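Local coordinates for PA0833-PD protein (Pseudomonas aeruginosa PAO1, PDB 6JFW) that probably binds peptidoglycan through its OmpA C-like periplasmic domain, helping to tie the outer membrane to the cell wall, at residues 4-9 and 20-25; 33-38 and 46-51; 40-45 and 90-95; 57-62 and 135-140. All coordinates share one frame; numbering follows the deposited sequence.

Contact 1: residues 4-9 and 20-25; sequences KQEAEL and VQRQGD
Glu-6 and Arg-22 bridge helix 3-12 and the outermost strand 19-23 of the mixed sheet in this OmpA C-like domain. Helix and strand run nearly antiparallel, 161° between their directions, with short-segment axes 9.4 Å apart. The apolar part of the contact is modest. Val-20 points at the helix and sets CG1 4.3 Å from Glu-6 CG, while its other methyl, CG2, lies 4.3 Å from Leu-9 O. The Leu-9 side chain itself reaches on to Leu-55 and Leu-137, so the helix also covers the inner part of the sheet. The polar part is a salt bridge. Glu-6 is extended and Arg-22 is bent at chi2 and chi3, a fold that swings the guanidinium back to the helix from a residue whose CB does not face it. The second carboxylate oxygen, Glu-6 OE2, pairs with Arg-10, so the acid is shared by two arginines, which probably steadies its negative charge. The carboxylate and guanidinium planes are 60° apart. Arg-22 approaches side-on with two nitrogens, both to the single oxygen Glu-6 OE1 and both from above the same face of the carboxylate: NH1 at 2.6 Å and NE at 3.0 Å, with OE1 almost exactly in the guanidinium plane.

Contact 2: residues 33-38 and 46-51; sequences GNITFA and PSFYAP
The chain around Thr-36 and Phe-48 comes close on both sides of the loop that links helix 33-36 to helix 49-61, the two CA atoms lying 5.7 Å apart. On one side is a short helical turn, in which Phe-37 N bonds Gly-33 O at 3.1 Å before Phe-37 leaves helical geometry. On the other, residues 46-48 lead into the first turn of helix 49-61. Phe-48 is the side chain that fills the gap. Its CG lies opposite the backbone N (chi1 -156°), which carries the ring from just before the long helix across to the short one. Thr-36 covers one face: its CA makes a CH-pi contact 4.3 Å from the ring centroid, OG1 stands above the rim of the same face, and CG2 comes to 3.8 Å from Phe-48 CD2. Pro-51 CB lies over the opposite face, so the ring lies between Thr-36 of 33-38 and Pro-51 of its own segment. Ile-35 turns its end inward and brings CD1 obliquely to the ring, 3.3 Å from Phe-48 CE1, a tight approach reached with chi2 at 107°, away from a staggered value. Met-31 and Val-18 also touch Phe-48, placing the ring at the border between sheet and loops. The joint between the two helices therefore rests on methyl and aromatic surface, with the Thr-36 hydroxyl, which stands over the ring, bonded instead to the backbone carbonyl of Pro-32.

Contact 3: residues 40-45 and 90-95; sequences DSANIA and AQSVAG
The loop joining helix 33-36 to helix 49-61 crosses the long helix 79-99 of the OmpA-like fold, and Ala-42 and Ile-44 meet the helix at Ser-92. Within the loop, Ser-41 OG accepts from Asn-43 N at 3.1 Å, an ST turn that shapes the backbone just where it passes the helix. The main link is the hydrogen bond from Ser-92 OG to Ala-42 O, 2.6 Å long. The hydroxyl comes to the carbonyl at a C=O...O angle of 146° and tilted 23° from the carbonyl plane. A chi1 of -68° sets OG opposite the carbonyl carbon of Ser-92, beside the backbone N; from there it bonds Ala-42 O across the contact and, weakly, Arg-88 O one turn back in its own helix. Ala-42 turns its CB to the same hydroxyl, the methyl lying 3.7 Å from Ser-92 OG. Ile-44, two residues on, places CD1 in van der Waals contact with the backbone of the helix, 3.6 Å from Ser-92 O, and its side chain also touches Tyr-49, Leu-52 and Tyr-96. A second tie from the same helix, Arg-89 NE to Ser-41 O, fixes the loop one residue earlier. The contact is thus that of an ST-turn loop of the OmpA-like domain, whose successive carbonyls at Ser-41 and Ala-42 are held by Arg-89 and Ser-92 of helix 79-99.

Contact 4: residues 57-62 and 135-140; sequences NSFKQY and VNLRPV
Ser-58 O, beside the Phe-59 that carries this contact, accepts from Tyr-62 N at 2.9 Å and more weakly from Gln-61 N at 3.1 Å, closing the last turn of helix 49-61. The helix packs over strand 132-139 of the OmpA-like alpha/beta fold, with the CA atoms of Phe-59 and Leu-137 still 9.0 Å apart, and the space between is bridged by side chains alone. Phe-59 does most of the reaching. Its CB bond does not aim at the strand, but with CG opposite the carbonyl carbon (chi1 -58°) the ring extends toward the sheet. Val-135 and Leu-137, being two residues apart in the strand, present their side chains on the same face of the sheet and receive the ring at two places. Both methyls of Leu-137 lie near Phe-59 CE1, CD2 at 3.8 Å and CD1 at 3.9 Å, the leucine side chain crossing the phenylalanine at about a right angle. Leu-29 and Ile-67, from the strands flanking 132-139, also touch Phe-59, so the ring spans three neighbouring strands in a buried layer where its contacts with strand 132-139 are apolar. Outside that layer, Arg-106 bonds the backbone carbonyls of both Phe-59 and Tyr-62 at the end of the helix. At the far end of the ring, Phe-59 CZ meets Val-135 CG1 obliquely at 3.8 Å.

Contact 4 is the buried one, apolar throughout, whereas contact 3 lies at the surface and relies on a side-chain-to-carbonyl bond. Contacts 1 and 2 are partly buried and differ in kind, a charged bridge at the sheet edge against an aromatic ring packed where two helical turns meet. Contacts 1 and 4 reach the same sheet and adjoin each other through Lys-4 and Tyr-62. Contacts 2 and 4 use opposite ends of helix 49-61, with centres about 20 Å apart. Contacts 2 and 3 are interleaved along the chain and meet directly, Thr-36 O bonding Ala-45 N, so one connecting loop serves both.

Contact 1: residues 4-9 and 20-25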
loop_
_atom_site.group_PDB
_atom_site.type_symbol
_atom_site.label_atom_id
_atom_site.label_comp_id
_atom_site.label_asym_id
_atom_site.label_seq_id
_atom_site.Cartn_x
_atom_site.Cartn_y
_atom_site.Cartn_z
ATOM N N LYS A 4 -15.002 -12.727 -0.404
ATOM C CA LYS A 4 -14.133 -13.820 -0.820
ATOM C C LYS A 4 -12.704 -13.336 -1.038
ATOM O O LYS A 4 -11.749 -13.965 -0.567
ATOM C CB LYS A 4 -14.692 -14.474 -2.081
ATOM C CG LYS A 4 -14.102 -15.831 -2.402
ATOM C CD LYS A 4 -15.016 -16.593 -3.346
ATOM C CE LYS A 4 -14.264 -17.675 -4.097
ATOM N NZ LYS A 4 -13.234 -17.086 -4.995
ATOM N N GLN A 5 -12.536 -12.215 -1.744
ATOM C CA GLN A 5 -11.195 -11.671 -1.919
ATOM C C GLN A 5 -10.581 -11.285 -0.581
ATOM O O GLN A 5 -9.385 -11.503 -0.356
ATOM C CB GLN A 5 -11.211 -10.466 -2.861
ATOM C CG GLN A 5 -9.809 -9.933 -3.151
ATOM C CD GLN A 5 -9.792 -8.801 -4.157
ATOM O OE1 GLN A 5 -10.801 -8.135 -4.379
ATOM N NE2 GLN A 5 -8.637 -8.583 -4.776
ATOM N N GLU A 6 -11.384 -10.719 0.325
ATOM C CA GLU A 6 -10.858 -10.340 1.634
ATOM C C GLU A 6 -10.291 -11.549 2.366
ATOM O O GLU A 6 -9.198 -11.484 2.941
ATOM C CB GLU A 6 -11.938 -9.669 2.485
ATOM C CG GLU A 6 -11.369 -9.101 3.783
ATOM C CD GLU A 6 -12.413 -8.843 4.852
ATOM O OE1 GLU A 6 -13.618 -8.822 4.527
ATOM O OE2 GLU A 6 -12.021 -8.664 6.025
ATOM N N ALA A 7 -11.022 -12.666 2.354
ATOM C CA ALA A 7 -10.538 -13.868 3.024
ATOM C C ALA A 7 -9.299 -14.422 2.336
ATOM O O ALA A 7 -8.376 -14.909 3.001
ATOM C CB ALA A 7 -11.642 -14.923 3.076
ATOM N N GLU A 8 -9.259 -14.361 1.005
ATOM C CA GLU A 8 -8.068 -14.799 0.286
ATOM C C GLU A 8 -6.877 -13.903 0.597
ATOM O O GLU A 8 -5.746 -14.385 0.737
ATOM C CB GLU A 8 -8.346 -14.827 -1.212
ATOM C CG GLU A 8 -8.886 -16.143 -1.720
ATOM C CD GLU A 8 -9.506 -16.017 -3.091
ATOM O OE1 GLU A 8 -10.666 -16.448 -3.259
ATOM O OE2 GLU A 8 -8.847 -15.474 -4.000
ATOM N N LEU A 9 -7.110 -12.595 0.716
ATOM C CA LEU A 9 -6.021 -11.680 1.036
ATOM C C LEU A 9 -5.504 -11.902 2.452
ATOM O O LEU A 9 -4.288 -11.894 2.679
ATOM C CB LEU A 9 -6.478 -10.236 0.843
ATOM C CG LEU A 9 -6.536 -9.820 -0.625
ATOM C CD1 LEU A 9 -7.246 -8.489 -0.797
ATOM C CD2 LEU A 9 -5.130 -9.760 -1.194
ATOM N N VAL A 20 -4.729 -6.124 6.709
ATOM C CA VAL A 20 -5.903 -6.131 5.848
ATOM C C VAL A 20 -7.060 -5.573 6.660
ATOM O O VAL A 20 -7.387 -6.105 7.727
ATOM C CB VAL A 20 -6.220 -7.546 5.342
ATOM C CG1 VAL A 20 -7.419 -7.527 4.414
ATOM C CG2 VAL A 20 -4.999 -8.146 4.657
ATOM N N GLN A 21 -7.672 -4.502 6.166
ATOM C CA GLN A 21 -8.783 -3.862 6.855
ATOM C C GLN A 21 -10.025 -3.876 5.982
ATOM O O GLN A 21 -9.984 -3.457 4.821
ATOM C CB GLN A 21 -8.450 -2.425 7.250
ATOM C CG GLN A 21 -7.195 -2.294 8.075
ATOM C CD GLN A 21 -7.072 -0.930 8.714
ATOM O OE1 GLN A 21 -7.732 0.025 8.302
ATOM N NE2 GLN A 21 -6.225 -0.828 9.730
ATOM N N ARG A 22 -11.117 -4.372 6.551
ATOM C CA ARG A 22 -12.445 -4.190 5.987
ATOM C C ARG A 22 -12.939 -2.794 6.352
ATOM O O ARG A 22 -12.991 -2.442 7.535
ATOM C CB ARG A 22 -13.394 -5.254 6.524
ATOM C CG ARG A 22 -14.851 -4.887 6.395
ATOM C CD ARG A 22 -15.235 -4.875 4.942
ATOM N NE ARG A 22 -14.817 -6.114 4.307
ATOM C CZ ARG A 22 -15.023 -6.405 3.031
ATOM N NH1 ARG A 22 -14.609 -7.562 2.543
ATOM N NH2 ARG A 22 -15.645 -5.537 2.245
ATOM N N GLN A 23 -13.301 -2.004 5.344
ATOM C CA GLN A 23 -13.689 -0.605 5.539
ATOM C C GLN A 23 -14.975 -0.369 4.749
ATOM O O GLN A 23 -14.948 0.175 3.642
ATOM C CB GLN A 23 -12.554 0.330 5.108
ATOM C CG GLN A 23 -12.765 1.794 5.448
ATOM C CD GLN A 23 -12.891 2.043 6.939
ATOM O OE1 GLN A 23 -12.190 1.432 7.747
ATOM N NE2 GLN A 23 -13.787 2.950 7.310
ATOM N N GLY A 24 -16.098 -0.779 5.327
ATOM C CA GLY A 24 -17.365 -0.694 4.622
ATOM C C GLY A 24 -17.315 -1.512 3.348
ATOM O O GLY A 24 -17.004 -2.710 3.362
ATOM N N ASP A 25 -17.607 -0.860 2.221
ATOM C CA ASP A 25 -17.567 -1.535 0.930
ATOM C C ASP A 25 -16.148 -1.887 0.499
ATOM O O ASP A 25 -15.976 -2.756 -0.362
ATOM C CB ASP A 25 -18.221 -0.655 -0.140
ATOM C CG ASP A 25 -19.686 -0.380 0.142
ATOM O OD1 ASP A 25 -20.347 -1.243 0.757
ATOM O OD2 ASP A 25 -20.178 0.700 -0.250
#

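Contact 2: residues 33-38 and 46-51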
loop_
_atom_site.group_PDB
_atom_site.type_symbol
_atom_site.label_atom_id
_atom_site.label_comp_id
_atom_site.label_asym_id
_atom_site.label_seq_id
_atom_site.Cartn_x
_atom_site.Cartn_y
_atom_site.Cartn_z
ATOM N N GLY A 33 6.195 0.886 5.994
ATOM C CA GLY A 33 7.411 1.229 5.276
ATOM C C GLY A 33 8.589 0.349 5.647
ATOM O O GLY A 33 9.407 0.000 4.794
ATOM N N ASN A 34 8.680 -0.040 6.922
ATOM C CA ASN A 34 9.860 -0.753 7.403
ATOM C C ASN A 34 9.995 -2.151 6.814
ATOM O O ASN A 34 11.078 -2.742 6.902
ATOM C CB ASN A 34 9.837 -0.846 8.930
ATOM C CG ASN A 34 8.783 -1.808 9.439
ATOM O OD1 ASN A 34 7.616 -1.729 9.055
ATOM N ND2 ASN A 34 9.192 -2.733 10.300
ATOM N N ILE A 35 8.934 -2.704 6.231
ATOM C CA ILE A 35 9.002 -4.023 5.610
ATOM C C ILE A 35 8.788 -3.977 4.106
ATOM O O ILE A 35 9.093 -4.968 3.423
ATOM C CB ILE A 35 8.001 -5.005 6.254
ATOM C CG1 ILE A 35 6.566 -4.601 5.927
ATOM C CG2 ILE A 35 8.191 -5.056 7.759
ATOM C CD1 ILE A 35 5.909 -5.498 4.932
ATOM N N THR A 36 8.273 -2.872 3.569
ATOM C CA THR A 36 8.037 -2.750 2.137
ATOM C C THR A 36 9.258 -2.219 1.400
ATOM O O THR A 36 9.544 -2.648 0.278
ATOM C CB THR A 36 6.838 -1.833 1.878
ATOM O OG1 THR A 36 5.699 -2.322 2.595
ATOM C CG2 THR A 36 6.510 -1.777 0.393
ATOM N N PHE A 37 9.993 -1.301 2.017
ATOM C CA PHE A 37 11.086 -0.613 1.356
ATOM C C PHE A 37 12.395 -0.865 2.086
ATOM O O PHE A 37 12.426 -1.051 3.306
ATOM C CB PHE A 37 10.807 0.889 1.275
ATOM C CG PHE A 37 9.576 1.214 0.495
ATOM C CD1 PHE A 37 9.582 1.114 -0.885
ATOM C CD2 PHE A 37 8.403 1.582 1.134
ATOM C CE1 PHE A 37 8.451 1.392 -1.617
ATOM C CE2 PHE A 37 7.264 1.861 0.405
ATOM C CZ PHE A 37 7.289 1.762 -0.973
ATOM N N ALA A 38 13.475 -0.772 1.347
ATOM C CA ALA A 38 14.794 -0.869 1.896
ATOM C C ALA A 38 15.197 0.543 2.394
ATOM O O ALA A 38 15.222 1.481 1.658
ATOM C CB ALA A 38 15.743 -1.348 0.833
ATOM N N PRO A 46 13.824 -6.729 -0.621
ATOM C CA PRO A 46 13.876 -8.068 -1.244
ATOM C C PRO A 46 12.803 -9.020 -0.743
ATOM O O PRO A 46 12.183 -9.734 -1.540
ATOM C CB PRO A 46 15.291 -8.562 -0.892
ATOM C CG PRO A 46 15.847 -7.573 0.115
ATOM C CD PRO A 46 15.135 -6.289 -0.119
ATOM N N SER A 47 12.557 -9.021 0.570
ATOM C CA SER A 47 11.578 -9.860 1.250
ATOM C C SER A 47 10.136 -9.554 0.866
ATOM O O SER A 47 9.248 -10.358 1.168
ATOM C CB SER A 47 11.719 -9.687 2.755
ATOM O OG SER A 47 11.379 -8.350 3.095
ATOM N N PHE A 48 9.865 -8.400 0.265
ATOM C CA PHE A 48 8.491 -8.031 -0.040
ATOM C C PHE A 48 8.101 -8.337 -1.479
ATOM O O PHE A 48 6.956 -8.083 -1.867
ATOM C CB PHE A 48 8.262 -6.551 0.257
ATOM C CG PHE A 48 6.834 -6.225 0.530
ATOM C CD1 PHE A 48 6.224 -6.681 1.681
ATOM C CD2 PHE A 48 6.091 -5.490 -0.368
ATOM C CE1 PHE A 48 4.901 -6.402 1.932
ATOM C CE2 PHE A 48 4.765 -5.207 -0.117
ATOM C CZ PHE A 48 4.172 -5.659 1.037
ATOM N N TYR A 49 9.025 -8.882 -2.269
ATOM C CA TYR A 49 8.715 -9.232 -3.651
ATOM C C TYR A 49 7.598 -10.264 -3.719
ATOM O O TYR A 49 6.636 -10.106 -4.480
ATOM C CB TYR A 49 9.971 -9.758 -4.343
ATOM C CG TYR A 49 10.869 -8.676 -4.884
ATOM C CD1 TYR A 49 11.141 -7.533 -4.145
ATOM C CD2 TYR A 49 11.455 -8.804 -6.132
ATOM C CE1 TYR A 49 11.963 -6.543 -4.643
ATOM C CE2 TYR A 49 12.278 -7.824 -6.639
ATOM C CZ TYR A 49 12.530 -6.694 -5.890
ATOM O OH TYR A 49 13.353 -5.716 -6.394
ATOM N N ALA A 50 7.706 -11.323 -2.929
ATOM C CA ALA A 50 6.749 -12.415 -3.018
ATOM C C ALA A 50 5.379 -12.020 -2.466
ATOM O O ALA A 50 4.362 -12.383 -3.071
ATOM C CB ALA A 50 7.295 -13.657 -2.316
ATOM N N PRO A 51 5.284 -11.299 -1.337
ATOM C CA PRO A 51 3.974 -10.733 -0.965
ATOM C C PRO A 51 3.338 -9.911 -2.075
ATOM O O PRO A 51 2.140 -10.061 -2.347
ATOM C CB PRO A 51 4.307 -9.887 0.269
ATOM C CG PRO A 51 5.431 -10.608 0.900
ATOM C CD PRO A 51 6.261 -11.147 -0.238
#

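Contact 3: residues 40-45 and 90-95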
loop_
_atom_site.group_PDB
_atom_site.type_symbol
_atom_site.label_atom_id
_atom_site.label_comp_id
_atom_site.label_asym_id
_atom_site.label_seq_id
_atom_site.Cartn_x
_atom_site.Cartn_y
_atom_site.Cartn_z
ATOM N N ASP A 40 15.294 4.241 3.671
ATOM C CA ASP A 40 14.394 5.336 3.451
ATOM C C ASP A 40 14.238 5.538 1.960
ATOM O O ASP A 40 13.831 6.570 1.504
ATOM C CB ASP A 40 14.820 6.557 4.202
ATOM C CG ASP A 40 16.046 7.156 3.661
ATOM O OD1 ASP A 40 16.818 6.442 3.013
ATOM O OD2 ASP A 40 16.237 8.341 3.868
ATOM N N SER A 41 14.568 4.513 1.210
ATOM C CA SER A 41 14.511 4.578 -0.239
ATOM C C SER A 41 13.093 4.298 -0.730
ATOM O O SER A 41 12.177 4.005 0.044
ATOM C CB SER A 41 15.488 3.580 -0.855
ATOM O OG SER A 41 14.976 2.258 -0.768
ATOM N N ALA A 42 12.917 4.390 -2.045
ATOM C CA ALA A 42 11.705 3.931 -2.706
ATOM C C ALA A 42 11.914 2.606 -3.428
ATOM O O ALA A 42 11.056 2.201 -4.218
ATOM C CB ALA A 42 11.199 4.995 -3.682
ATOM N N ASN A 43 13.036 1.931 -3.189
ATOM C CA ASN A 43 13.230 0.580 -3.695
ATOM C C ASN A 43 12.471 -0.409 -2.827
ATOM O O ASN A 43 12.445 -0.287 -1.596
ATOM C CB ASN A 43 14.711 0.200 -3.720
ATOM C CG ASN A 43 15.567 1.201 -4.466
ATOM O OD1 ASN A 43 16.607 1.632 -3.968
ATOM N ND2 ASN A 43 15.139 1.573 -5.666
ATOM N N ILE A 44 11.859 -1.402 -3.466
ATOM C CA ILE A 44 11.133 -2.431 -2.737
ATOM C C ILE A 44 12.122 -3.367 -2.057
ATOM O O ILE A 44 13.161 -3.727 -2.629
ATOM C CB ILE A 44 10.192 -3.178 -3.696
ATOM C CG1 ILE A 44 9.166 -2.197 -4.268
ATOM C CG2 ILE A 44 9.504 -4.340 -2.997
ATOM C CD1 ILE A 44 8.478 -2.685 -5.509
ATOM N N ALA A 45 11.819 -3.747 -0.818
ATOM C CA ALA A 45 12.711 -4.611 -0.064
ATOM C C ALA A 45 12.681 -6.029 -0.631
ATOM O O ALA A 45 11.635 -6.499 -1.088
ATOM C CB ALA A 45 12.319 -4.625 1.412
ATOM N N ALA A 90 4.700 5.175 -3.620
ATOM C CA ALA A 90 3.511 4.656 -4.290
ATOM C C ALA A 90 3.809 4.300 -5.742
ATOM O O ALA A 90 3.271 3.319 -6.269
ATOM C CB ALA A 90 2.375 5.674 -4.206
ATOM N N GLN A 91 4.664 5.092 -6.400
ATOM C CA GLN A 91 5.087 4.790 -7.766
ATOM C C GLN A 91 5.748 3.423 -7.853
ATOM O O GLN A 91 5.459 2.634 -8.761
ATOM C CB GLN A 91 6.047 5.877 -8.264
ATOM C CG GLN A 91 6.968 5.448 -9.414
ATOM C CD GLN A 91 8.331 4.939 -8.948
ATOM O OE1 GLN A 91 8.904 5.447 -7.982
ATOM N NE2 GLN A 91 8.856 3.934 -9.642
ATOM N N SER A 92 6.656 3.132 -6.919
ATOM C CA SER A 92 7.412 1.886 -6.975
ATOM C C SER A 92 6.499 0.677 -6.836
ATOM O O SER A 92 6.648 -0.311 -7.566
ATOM C CB SER A 92 8.473 1.872 -5.876
ATOM O OG SER A 92 9.479 2.837 -6.124
ATOM N N VAL A 93 5.556 0.733 -5.895
ATOM C CA VAL A 93 4.622 -0.370 -5.700
ATOM C C VAL A 93 3.769 -0.567 -6.947
ATOM O O VAL A 93 3.580 -1.693 -7.424
ATOM C CB VAL A 93 3.755 -0.116 -4.453
ATOM C CG1 VAL A 93 2.670 -1.172 -4.330
ATOM C CG2 VAL A 93 4.625 -0.085 -3.205
ATOM N N ALA A 94 3.251 0.533 -7.500
ATOM C CA ALA A 94 2.433 0.448 -8.706
ATOM C C ALA A 94 3.235 -0.084 -9.884
ATOM O O ALA A 94 2.737 -0.906 -10.662
ATOM C CB ALA A 94 1.849 1.818 -9.039
ATOM N N GLY A 95 4.475 0.383 -10.040
ATOM C CA GLY A 95 5.310 -0.114 -11.122
ATOM C C GLY A 95 5.578 -1.603 -11.012
ATOM O O GLY A 95 5.586 -2.317 -12.017
#

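Contact 4: residues 57-62 and 135-140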
loop_
_atom_site.group_PDB
_atom_site.type_symbol
_atom_site.label_atom_id
_atom_site.label_comp_id
_atom_site.label_asym_id
_atom_site.label_seq_id
_atom_site.Cartn_x
_atom_site.Cartn_y
_atom_site.Cartn_z
ATOM N N ASN A 57 -1.514 -11.309 -8.130
ATOM C CA ASN A 57 -2.364 -12.415 -8.558
ATOM C C ASN A 57 -3.797 -12.223 -8.081
ATOM O O ASN A 57 -4.749 -12.507 -8.820
ATOM C CB ASN A 57 -1.798 -13.741 -8.051
ATOM C CG ASN A 57 -0.499 -14.116 -8.731
ATOM O OD1 ASN A 57 -0.194 -13.631 -9.820
ATOM N ND2 ASN A 57 0.276 -14.985 -8.092
ATOM N N SER A 58 -3.973 -11.739 -6.851
ATOM C CA SER A 58 -5.315 -11.479 -6.341
ATOM C C SER A 58 -6.011 -10.395 -7.156
ATOM O O SER A 58 -7.165 -10.559 -7.570
ATOM C CB SER A 58 -5.248 -11.079 -4.867
ATOM O OG SER A 58 -6.536 -10.747 -4.376
ATOM N N PHE A 59 -5.319 -9.276 -7.397
ATOM C CA PHE A 59 -5.911 -8.189 -8.172
ATOM C C PHE A 59 -6.296 -8.656 -9.570
ATOM O O PHE A 59 -7.355 -8.285 -10.090
ATOM C CB PHE A 59 -4.940 -7.006 -8.271
ATOM C CG PHE A 59 -4.505 -6.439 -6.941
ATOM C CD1 PHE A 59 -5.227 -6.671 -5.781
ATOM C CD2 PHE A 59 -3.367 -5.652 -6.866
ATOM C CE1 PHE A 59 -4.812 -6.138 -4.570
ATOM C CE2 PHE A 59 -2.948 -5.117 -5.664
ATOM C CZ PHE A 59 -3.671 -5.359 -4.514
ATOM N N LYS A 60 -5.439 -9.466 -10.201
ATOM C CA LYS A 60 -5.742 -9.985 -11.531
ATOM C C LYS A 60 -6.955 -10.900 -11.516
ATOM O O LYS A 60 -7.722 -10.931 -12.486
ATOM C CB LYS A 60 -4.537 -10.737 -12.092
ATOM C CG LYS A 60 -3.534 -9.854 -12.798
ATOM C CD LYS A 60 -2.788 -10.630 -13.873
ATOM C CE LYS A 60 -1.780 -11.583 -13.258
ATOM N NZ LYS A 60 -1.205 -11.014 -12.005
ATOM N N GLN A 61 -7.138 -11.651 -10.434
ATOM C CA GLN A 61 -8.240 -12.600 -10.350
ATOM C C GLN A 61 -9.559 -11.901 -10.046
ATOM O O GLN A 61 -10.597 -12.255 -10.617
ATOM C CB GLN A 61 -7.919 -13.643 -9.283
ATOM C CG GLN A 61 -8.815 -14.852 -9.275
ATOM C CD GLN A 61 -8.571 -15.708 -8.054
ATOM O OE1 GLN A 61 -9.208 -15.524 -7.019
ATOM N NE2 GLN A 61 -7.630 -16.637 -8.159
ATOM N N TYR A 62 -9.540 -10.906 -9.161
ATOM C CA TYR A 62 -10.744 -10.168 -8.773
ATOM C C TYR A 62 -10.765 -8.854 -9.543
ATOM O O TYR A 62 -10.195 -7.850 -9.118
ATOM C CB TYR A 62 -10.781 -9.960 -7.269
ATOM C CG TYR A 62 -10.966 -11.270 -6.574
ATOM C CD1 TYR A 62 -12.197 -11.905 -6.593
ATOM C CD2 TYR A 62 -9.904 -11.905 -5.953
ATOM C CE1 TYR A 62 -12.375 -13.116 -5.986
ATOM C CE2 TYR A 62 -10.074 -13.116 -5.337
ATOM C CZ TYR A 62 -11.315 -13.720 -5.359
ATOM O OH TYR A 62 -11.518 -14.935 -4.756
ATOM N N VAL A 135 -3.132 0.337 -0.065
ATOM C CA VAL A 135 -3.795 -0.100 -1.289
ATOM C C VAL A 135 -5.279 -0.216 -0.982
ATOM O O VAL A 135 -5.699 -1.098 -0.223
ATOM C CB VAL A 135 -3.239 -1.432 -1.807
ATOM C CG1 VAL A 135 -3.940 -1.821 -3.104
ATOM C CG2 VAL A 135 -1.736 -1.347 -2.008
ATOM N N ASN A 136 -6.077 0.671 -1.567
ATOM C CA ASN A 136 -7.521 0.656 -1.389
ATOM C C ASN A 136 -8.174 -0.026 -2.583
ATOM O O ASN A 136 -7.905 0.332 -3.734
ATOM C CB ASN A 136 -8.067 2.074 -1.221
ATOM C CG ASN A 136 -7.380 2.834 -0.100
ATOM O OD1 ASN A 136 -7.443 2.435 1.063
ATOM N ND2 ASN A 136 -6.728 3.937 -0.445
ATOM N N LEU A 137 -9.022 -1.013 -2.303
ATOM C CA LEU A 137 -9.787 -1.725 -3.321
ATOM C C LEU A 137 -11.251 -1.329 -3.165
ATOM O O LEU A 137 -11.893 -1.676 -2.167
ATOM C CB LEU A 137 -9.609 -3.238 -3.191
ATOM C CG LEU A 137 -8.190 -3.814 -3.236
ATOM C CD1 LEU A 137 -8.211 -5.309 -2.940
ATOM C CD2 LEU A 137 -7.531 -3.550 -4.578
ATOM N N ARG A 138 -11.771 -0.602 -4.144
ATOM C CA ARG A 138 -13.132 -0.118 -4.135
ATOM C C ARG A 138 -13.964 -0.809 -5.198
ATOM O O ARG A 138 -13.568 -0.801 -6.369
ATOM C CB ARG A 138 -13.140 1.357 -4.392
ATOM C CG ARG A 138 -14.480 1.805 -4.610
ATOM C CD ARG A 138 -14.414 3.232 -4.519
ATOM N NE ARG A 138 -15.215 3.612 -3.334
ATOM C CZ ARG A 138 -15.018 4.681 -2.597
ATOM N NH1 ARG A 138 -13.999 5.454 -2.901
ATOM N NH2 ARG A 138 -15.701 5.033 -1.479
ATOM N N PRO A 139 -15.118 -1.392 -4.858
ATOM C CA PRO A 139 -15.913 -2.077 -5.883
ATOM C C PRO A 139 -16.403 -1.095 -6.936
ATOM O O PRO A 139 -16.594 0.093 -6.672
ATOM C CB PRO A 139 -17.085 -2.678 -5.095
ATOM C CG PRO A 139 -16.720 -2.555 -3.651
ATOM C CD PRO A 139 -15.798 -1.379 -3.553
ATOM N N VAL A 140 -16.585 -1.607 -8.145
ATOM C CA VAL A 140 -17.189 -0.839 -9.231
ATOM C C VAL A 140 -18.499 -1.519 -9.596
ATOM O O VAL A 140 -18.704 -2.708 -9.294
ATOM C CB VAL A 140 -16.247 -0.728 -10.451
ATOM C CG1 VAL A 140 -14.947 -0.069 -10.059
ATOM C CG2 VAL A 140 -15.998 -2.097 -11.060
#